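Local coordinates for protein acetyltransferase (PDB 4JXR) that binds acetyl-CoA and probably transfers its acetyl group to an acceptor, as a GNAT-superfamily enzyme of the phosphinothricin acetyltransferase type, at residues E107-C112 with R118-V123; T48-G51 with P55-V58. One frame throughout, in Å; residues are numbered along the deposited sequence. Where two conformers were deposited one is given.

Contact 1 of 2, residues E107-C112 with R118-V123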
loop_
_atom_site.group_PDB
_atom_site.type_symbol
_atom_site.label_atom_id
_atom_site.label_comp_id
_atom_site.label_asym_id
_atom_site.label_seq_id
_atom_site.Cartn_x
_atom_site.Cartn_y
_atom_site.Cartn_z
ATOM N N GLU A 107 -5.518 -8.765 -20.429
ATOM C CA GLU A 107 -6.916 -8.667 -20.087
ATOM C C GLU A 107 -7.135 -7.651 -18.993
ATOM O O GLU A 107 -8.040 -6.829 -19.083
ATOM C CB GLU A 107 -7.440 -10.062 -19.701
ATOM C CG GLU A 107 -8.821 -10.131 -19.068
ATOM C CD GLU A 107 -10.026 -9.839 -19.918
ATOM O OE1 GLU A 107 -9.897 -9.396 -21.069
ATOM O OE2 GLU A 107 -11.167 -10.040 -19.434
ATOM N N LEU A 108 -6.343 -7.663 -17.928
ATOM C CA LEU A 108 -6.507 -6.658 -16.894
ATOM C C LEU A 108 -6.294 -5.260 -17.454
ATOM O O LEU A 108 -7.055 -4.345 -17.116
ATOM C CB LEU A 108 -5.584 -6.911 -15.727
ATOM C CG LEU A 108 -5.785 -8.204 -14.940
ATOM C CD1 LEU A 108 -4.829 -8.233 -13.784
ATOM C CD2 LEU A 108 -7.221 -8.348 -14.461
ATOM N N VAL A 109 -5.220 -5.056 -18.220
ATOM C CA VAL A 109 -4.934 -3.761 -18.805
ATOM C C VAL A 109 -6.114 -3.318 -19.668
ATOM O O VAL A 109 -6.588 -2.176 -19.572
ATOM C CB VAL A 109 -3.630 -3.778 -19.578
ATOM C CG1 VAL A 109 -3.470 -2.533 -20.446
ATOM C CG2 VAL A 109 -2.438 -3.937 -18.651
ATOM N N GLY A 110 -6.583 -4.180 -20.552
ATOM C CA GLY A 110 -7.681 -3.825 -21.424
ATOM C C GLY A 110 -8.956 -3.514 -20.680
ATOM O O GLY A 110 -9.643 -2.518 -20.937
ATOM N N ARG A 111 -9.310 -4.390 -19.741
ATOM C CA ARG A 111 -10.528 -4.214 -18.948
ATOM C C ARG A 111 -10.480 -2.896 -18.207
ATOM O O ARG A 111 -11.461 -2.145 -18.181
ATOM C CB ARG A 111 -10.719 -5.361 -17.986
ATOM C CG ARG A 111 -11.129 -6.666 -18.670
ATOM C CD ARG A 111 -12.608 -6.664 -19.028
ATOM N NE ARG A 111 -13.499 -6.819 -17.881
ATOM C CZ ARG A 111 -13.808 -7.990 -17.338
ATOM N NH1 ARG A 111 -13.190 -9.097 -17.697
ATOM N NH2 ARG A 111 -14.745 -8.076 -16.417
ATOM N N CYS A 112 -9.359 -2.612 -17.520
ATOM C CA CYS A 112 -9.292 -1.412 -16.704
ATOM C C CYS A 112 -9.239 -0.177 -17.593
ATOM O O CYS A 112 -9.739 0.862 -17.162
ATOM C CB CYS A 112 -8.139 -1.532 -15.725
ATOM S SG CYS A 112 -8.422 -2.761 -14.427
ATOM N N ARG A 118 -7.054 5.045 -14.869
ATOM C CA ARG A 118 -6.045 5.881 -15.550
ATOM C C ARG A 118 -4.587 5.464 -15.299
ATOM O O ARG A 118 -3.743 5.886 -16.032
ATOM C CB ARG A 118 -6.232 7.354 -15.184
ATOM C CG ARG A 118 -7.578 7.934 -15.648
ATOM C CD ARG A 118 -7.747 7.880 -17.169
ATOM N NE ARG A 118 -8.896 8.710 -17.588
ATOM C CZ ARG A 118 -8.812 10.028 -17.733
ATOM N NH1 ARG A 118 -7.698 10.688 -17.561
ATOM N NH2 ARG A 118 -9.914 10.686 -18.059
ATOM N N GLN A 119 -4.323 4.642 -14.252
ATOM C CA GLN A 119 -2.970 4.176 -13.985
ATOM C C GLN A 119 -3.080 2.782 -13.402
ATOM O O GLN A 119 -4.024 2.494 -12.668
ATOM C CB GLN A 119 -2.238 5.066 -12.979
ATOM C CG GLN A 119 -2.113 6.541 -13.388
ATOM C CD GLN A 119 -1.158 6.792 -14.522
ATOM O OE1 GLN A 119 -0.206 6.060 -14.776
ATOM N NE2 GLN A 119 -1.388 7.939 -15.236
HETATM N N MSE A 120 -2.082 1.946 -13.712
HETATM C CA MSE A 120 -1.979 0.621 -13.110
HETATM C C MSE A 120 -0.587 0.475 -12.494
HETATM O O MSE A 120 0.426 0.791 -13.129
HETATM C CB MSE A 120 -2.224 -0.469 -14.142
HETATM C CG MSE A 120 -2.303 -1.887 -13.529
HETATM SE SE MSE A 120 -2.871 -3.234 -14.769
HETATM C CE MSE A 120 -4.716 -2.869 -14.788
ATOM N N ILE A 121 -0.553 0.004 -11.257
ATOM C CA ILE A 121 0.680 -0.293 -10.530
ATOM C C ILE A 121 0.782 -1.775 -10.289
ATOM O O ILE A 121 -0.202 -2.456 -10.033
ATOM C CB ILE A 121 0.719 0.557 -9.201
ATOM C CG1 ILE A 121 2.034 0.509 -8.434
ATOM C CG2 ILE A 121 -0.397 0.182 -8.254
ATOM C CD1 ILE A 121 2.131 1.609 -7.369
ATOM N N ALA A 122 2.006 -2.287 -10.376
ATOM C CA ALA A 122 2.354 -3.627 -9.957
ATOM C C ALA A 122 3.347 -3.510 -8.792
ATOM O O ALA A 122 4.311 -2.771 -8.862
ATOM C CB ALA A 122 2.974 -4.422 -11.078
ATOM N N VAL A 123 3.058 -4.245 -7.741
ATOM C CA VAL A 123 3.910 -4.326 -6.547
ATOM C C VAL A 123 4.435 -5.737 -6.521
ATOM O O VAL A 123 3.669 -6.672 -6.246
ATOM C CB VAL A 123 3.133 -3.965 -5.276
ATOM C CG1 VAL A 123 4.077 -4.088 -4.075
ATOM C CG2 VAL A 123 2.519 -2.591 -5.372
#

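Contact 2 of 2, residues T48-G51 with P55-V58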
loop_
_atom_site.group_PDB
_atom_site.type_symbol
_atom_site.label_atom_id
_atom_site.label_comp_id
_atom_site.label_asym_id
_atom_site.label_seq_id
_atom_site.Cartn_x
_atom_site.Cartn_y
_atom_site.Cartn_z
ATOM N N THR A 48 -15.554 -9.042 -2.427
ATOM C CA THR A 48 -15.231 -7.654 -2.223
ATOM C C THR A 48 -14.675 -6.997 -3.496
ATOM O O THR A 48 -15.069 -5.894 -3.885
ATOM C CB THR A 48 -14.249 -7.509 -1.047
ATOM O OG1 THR A 48 -14.838 -8.090 0.127
ATOM C CG2 THR A 48 -13.883 -6.064 -0.786
ATOM N N ILE A 49 -13.719 -7.666 -4.124
ATOM C CA ILE A 49 -13.080 -7.146 -5.326
ATOM C C ILE A 49 -14.137 -6.952 -6.404
ATOM O O ILE A 49 -14.234 -5.884 -7.027
ATOM C CB ILE A 49 -11.960 -8.087 -5.771
ATOM C CG1 ILE A 49 -10.825 -8.083 -4.784
ATOM C CG2 ILE A 49 -11.480 -7.759 -7.177
ATOM C CD1 ILE A 49 -9.909 -9.299 -4.856
ATOM N N THR A 50 -14.917 -7.983 -6.690
ATOM C CA THR A 50 -15.904 -7.897 -7.716
ATOM C C THR A 50 -17.043 -6.979 -7.336
ATOM O O THR A 50 -17.596 -6.300 -8.221
ATOM C CB THR A 50 -16.447 -9.288 -8.119
ATOM O OG1 THR A 50 -17.046 -9.959 -7.010
ATOM C CG2 THR A 50 -15.321 -10.128 -8.739
ATOM N N GLY A 51 -17.368 -6.849 -6.063
ATOM C CA GLY A 51 -18.383 -5.912 -5.625
ATOM C C GLY A 51 -17.988 -4.484 -5.870
ATOM O O GLY A 51 -18.875 -3.613 -6.015
ATOM N N PRO A 55 -12.297 -6.204 -12.374
ATOM C CA PRO A 55 -12.288 -7.463 -13.115
ATOM C C PRO A 55 -11.513 -8.533 -12.354
ATOM O O PRO A 55 -10.448 -8.281 -11.782
ATOM C CB PRO A 55 -11.596 -7.107 -14.423
ATOM C CG PRO A 55 -10.658 -5.964 -14.027
ATOM C CD PRO A 55 -11.454 -5.198 -13.020
ATOM N N TYR A 56 -12.019 -9.752 -12.434
ATOM C CA TYR A 56 -11.421 -10.926 -11.782
ATOM C C TYR A 56 -11.597 -12.072 -12.769
ATOM O O TYR A 56 -12.754 -12.420 -13.115
ATOM C CB TYR A 56 -12.121 -11.170 -10.441
ATOM C CG TYR A 56 -11.400 -12.052 -9.446
ATOM C CD1 TYR A 56 -10.820 -13.270 -9.811
ATOM C CD2 TYR A 56 -11.302 -11.703 -8.119
ATOM C CE1 TYR A 56 -10.202 -14.079 -8.862
ATOM C CE2 TYR A 56 -10.708 -12.491 -7.173
ATOM C CZ TYR A 56 -10.176 -13.719 -7.560
ATOM O OH TYR A 56 -9.570 -14.583 -6.649
ATOM N N VAL A 57 -10.503 -12.602 -13.293
ATOM C CA VAL A 57 -10.510 -13.509 -14.410
ATOM C C VAL A 57 -9.700 -14.769 -14.143
ATOM O O VAL A 57 -8.832 -14.796 -13.259
ATOM C CB VAL A 57 -10.025 -12.786 -15.704
ATOM C CG1 VAL A 57 -10.852 -11.512 -15.996
ATOM C CG2 VAL A 57 -8.590 -12.419 -15.624
ATOM N N VAL A 58 -10.036 -15.808 -14.873
ATOM C CA VAL A 58 -9.306 -17.060 -14.821
ATOM C C VAL A 58 -8.803 -17.431 -16.214
ATOM O O VAL A 58 -9.383 -17.050 -17.233
ATOM C CB VAL A 58 -10.151 -18.213 -14.250
ATOM C CG1 VAL A 58 -10.461 -17.976 -12.777
ATOM C CG2 VAL A 58 -11.447 -18.422 -15.036
#

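Contact 1 of 2, residues E107-C112 with R118-V123
The carbonyl oxygen of L108 meets two groups: it accepts the helical hydrogen bond of C112 N at 2.9 Å, and methyl CE of M120, deposited as selenomethionine, lies 3.6 Å from L108 O. No hydrogen bond joins helix 107-112 to strand 119-123; the contact is this one flexible chain laid against the helix. M120 leaves the strand extended, CG anti to the backbone N (chi1 -173°), and bends only at its last torsion, which turns CE toward C112, 3.7 Å from SG. Its selenium meets V109 CG2 at 4.0 Å, where the two side chains cross obliquely. A long, unbranched methionine side chain suits the place, because the axes of the two segments come no nearer than 9.9 Å, and small C112 lets the methyl come close. On the helix flank away from the strand, R111 NH1 pairs with E107 OE2 at 2.8 Å and also with D8. The two axes run nearly antiparallel, at 152°, as the helix of the beta-alpha-beta unit 84-91, 100-115, 119-125 returns the chain to the sheet. L108 and M120 touch D87 and V85 of strand 84-91, while L108 and C112 reach A70 and A72 of strand 66-74.

Contact 2 of 2, residues T48-G51 with P55-V58
The ring of Y56 receives two aliphatic groups from the helix, I49 CD1 and T50 CG2, both approaching obliquely. Two further aromatic rings pack against it: Y71 meets it with the planes about 30° apart, and F46 packs with it edge-to-face. This is an alpha-beta connection of the GNAT fold, in which the last turn of helix 39-51 gives way through a short loop to strand 56-60 and folds back on the start of that strand. The CB of Y56 already points toward the helix; with CG anti to the backbone N (chi1 -162°) the ring lies beside its own carbonyl carbon, its CD2-CE2 side next to I49.

I49 crosses the tyrosine side chain at about a right angle. Its CD1 lies 4.0 Å from Y56 CE2, and its CG2 lies 4.1 Å from Y56 CD2, so the two branches meet neighbouring carbons on one side of the ring. A branched aliphatic residue suits this buried place: CD1, at the end of the longer arm, meets CE2, while the shorter CG2 arm meets CD2. A broad aromatic ring in turn offers enough surface to take both arms.

T50 divides its side chain between two tasks. Its hydroxyl OG1 turns back into the helix and is hydrogen-bonded to the carbonyl oxygen of F46, one turn earlier, which satisfies the polar atom within its own helix. With chi1 at 60°, that placement leaves the methyl anti to the carbonyl carbon, directed at the base of the tyrosine rather than its ring centre. Threonine thus presents an apolar face to the strand at the partly exposed border of the contact, and its closest approach there is CG2 to Y56 CB at 3.8 Å.

Overall arrangement
Contact 2 comes first along the chain and closes before contact 1 opens; their centres are 13 Å apart. Both press a helix against the same mixed sheet, but from opposite faces: Y56 turns toward helix 39-51, whereas its neighbours P55 and V57 turn toward helix 100-115. The two contacts therefore touch through V57 of strand 56-60 and P55 just before it. C112 SG lies 3.9 Å from P55 CG, R111 CZ lies 3.8 Å from P55 CB, and V57 CG1 packs against E107 and R111. Covering the sheet on both sides in this way is consistent with a GNAT core; L108 of contact 1 lies about 5 Å, side chain to side chain, from the acetyl-CoA-binding residue I89.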